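Local coordinates for nitrite reductase (Hyphomicrobium denitrificans, PDB 2DV6), which probably catalyses the one-electron reduction of nitrite to nitric oxide, using copper centres and electrons delivered by a cytochrome c, at residues V265-T270 against E316-E321. Numbering follows the deposited sequence.
Sequences VPTHIT and EKLINE. With CU (copper (II) ion), chain G.
Helix 265-270 and the short helix ending at I319 approach closest at T267 and L318, their CA atoms 7.8 Å apart, and L318 spans the gap to side chains and backbone of the facing helix. With CG anti to the backbone N (chi1 -151°), its forked end reaches over P266, T267 and T270. CD1 lies 3.5 Å from T267 OG1, the side chains crossing at about a right angle, while CD2 rests 4.1 Å from P266 CB. T270 presents its methyl, CG2, 4.3 Å from L318 CG, while its OG1 bonds the carbonyl of E298; T267 touches with OG1 itself, whose polarity S264 and T99 of the second subunit meet. Proline, with no N-H to donate, fits the first turn of a helix. Behind this face H268 ND1 binds copper at 2.1 Å, beside H219, C260 and M273, a type 1 cupredoxin ligand set. Cut back to an alanine, L318 would lose the methyls on P266 and T267, which is likely to open a gap between the helices and leave T270 CG2 without its apolar partner. Purely van der Waals, the contact packs the ligand-bearing helix of one cupredoxin domain against the segment joining strands 290-299 and 325-328 of the next.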
loop_
_atom_site.group_PDB
_atom_site.type_symbol
_atom_site.label_atom_id
_atom_site.label_comp_id
_atom_site.label_asym_id
_atom_site.label_seq_id
_atom_site.Cartn_x
_atom_site.Cartn_y
_atom_site.Cartn_z
ATOM N N VAL A 265 -21.397 22.900 16.826
ATOM C CA VAL A 265 -21.101 23.260 18.207
ATOM C C VAL A 265 -19.789 22.649 18.724
ATOM O O VAL A 265 -18.989 23.383 19.276
ATOM C CB VAL A 265 -22.282 22.972 19.194
ATOM C CG1 VAL A 265 -21.882 23.419 20.597
ATOM C CG2 VAL A 265 -23.560 23.757 18.761
ATOM N N PRO A 266 -19.554 21.307 18.553
ATOM C CA PRO A 266 -18.255 20.765 19.055
ATOM C C PRO A 266 -17.044 21.419 18.402
ATOM O O PRO A 266 -15.998 21.496 19.022
ATOM C CB PRO A 266 -18.306 19.275 18.696
ATOM C CG PRO A 266 -19.441 19.105 17.762
ATOM C CD PRO A 266 -20.398 20.246 17.974
ATOM N N THR A 267 -17.188 21.889 17.162
ATOM C CA THR A 267 -16.133 22.694 16.541
ATOM C C THR A 267 -15.883 24.057 17.227
ATOM O O THR A 267 -14.745 24.414 17.467
ATOM C CB THR A 267 -16.447 22.962 15.067
ATOM O OG1 THR A 267 -16.643 21.705 14.361
ATOM C CG2 THR A 267 -15.309 23.797 14.430
ATOM N N HIS A 268 -16.937 24.825 17.515
ATOM C CA HIS A 268 -16.766 26.096 18.219
ATOM C C HIS A 268 -16.168 25.878 19.619
ATOM O O HIS A 268 -15.348 26.678 20.074
ATOM C CB HIS A 268 -18.103 26.901 18.285
ATOM C CG HIS A 268 -18.533 27.448 16.945
ATOM N ND1 HIS A 268 -18.468 28.788 16.630
ATOM C CD2 HIS A 268 -18.950 26.823 15.819
ATOM C CE1 HIS A 268 -18.844 28.976 15.380
ATOM N NE2 HIS A 268 -19.129 27.798 14.857
ATOM N N ILE A 269 -16.591 24.808 20.294
ATOM C CA ILE A 269 -16.079 24.470 21.626
ATOM C C ILE A 269 -14.617 24.035 21.577
ATOM O O ILE A 269 -13.767 24.599 22.301
ATOM C CB ILE A 269 -16.930 23.397 22.320
ATOM C CG1 ILE A 269 -18.260 23.993 22.732
ATOM C CG2 ILE A 269 -16.208 22.809 23.571
ATOM C CD1 ILE A 269 -19.272 22.928 23.163
ATOM N N THR A 270 -14.278 23.098 20.696
ATOM C CA THR A 270 -12.859 22.687 20.656
ATOM C C THR A 270 -11.931 23.901 20.365
ATOM O O THR A 270 -10.841 23.980 20.917
ATOM C CB THR A 270 -12.549 21.505 19.659
ATOM O OG1 THR A 270 -11.153 21.169 19.754
ATOM C CG2 THR A 270 -12.820 21.890 18.213
ATOM N N GLU A 316 -12.142 14.508 11.216
ATOM C CA GLU A 316 -12.273 13.053 11.477
ATOM C C GLU A 316 -11.869 12.760 12.941
ATOM O O GLU A 316 -12.535 11.990 13.655
ATOM C CB GLU A 316 -11.398 12.256 10.495
ATOM C CG GLU A 316 -11.503 10.722 10.665
ATOM C CD GLU A 316 -10.640 10.142 11.803
ATOM O OE1 GLU A 316 -11.103 9.151 12.414
ATOM O OE2 GLU A 316 -9.517 10.657 12.098
ATOM N N LYS A 317 -10.798 13.402 13.408
ATOM C CA LYS A 317 -10.355 13.182 14.793
ATOM C C LYS A 317 -11.354 13.787 15.778
ATOM O O LYS A 317 -11.676 13.159 16.779
ATOM C CB LYS A 317 -8.950 13.750 15.034
ATOM C CG LYS A 317 -7.799 12.921 14.425
ATOM C CD LYS A 317 -6.457 13.686 14.678
ATOM C CE LYS A 317 -5.247 13.035 13.927
ATOM N NZ LYS A 317 -3.958 13.629 14.484
ATOM N N LEU A 318 -11.821 15.011 15.506
ATOM C CA LEU A 318 -12.900 15.618 16.312
ATOM C C LEU A 318 -14.125 14.729 16.418
ATOM O O LEU A 318 -14.572 14.430 17.512
ATOM C CB LEU A 318 -13.358 16.943 15.711
ATOM C CG LEU A 318 -13.935 18.112 16.497
ATOM C CD1 LEU A 318 -14.931 18.886 15.563
ATOM C CD2 LEU A 318 -14.473 17.887 17.931
ATOM N N ILE A 319 -14.715 14.332 15.297
ATOM C CA ILE A 319 -15.988 13.662 15.441
ATOM C C ILE A 319 -15.848 12.251 15.941
ATOM O O ILE A 319 -16.808 11.713 16.480
ATOM C CB ILE A 319 -16.853 13.607 14.186
ATOM C CG1 ILE A 319 -16.067 13.035 13.016
ATOM C CG2 ILE A 319 -17.653 14.935 14.010
ATOM C CD1 ILE A 319 -16.933 12.204 12.157
ATOM N N ASN A 320 -14.657 11.656 15.770
ATOM C CA ASN A 320 -14.413 10.302 16.318
ATOM C C ASN A 320 -13.681 10.305 17.663
ATOM O O ASN A 320 -13.261 9.256 18.134
ATOM C CB ASN A 320 -13.732 9.409 15.281
ATOM C CG ASN A 320 -14.652 9.136 14.092
ATOM O OD1 ASN A 320 -15.839 8.821 14.272
ATOM N ND2 ASN A 320 -14.132 9.265 12.898
ATOM N N GLU A 321 -13.564 11.484 18.285
ATOM C CA GLU A 321 -13.058 11.568 19.666
ATOM C C GLU A 321 -11.608 11.044 19.792
ATOM O O GLU A 321 -11.313 10.212 20.644
ATOM C CB GLU A 321 -14.040 10.927 20.672
ATOM C CG GLU A 321 -15.450 11.590 20.616
ATOM C CD GLU A 321 -16.482 10.979 21.597
ATOM O OE1 GLU A 321 -16.096 10.519 22.700
ATOM O OE2 GLU A 321 -17.696 11.008 21.270
HETATM CU CU CU G . -18.664 30.301 18.075
#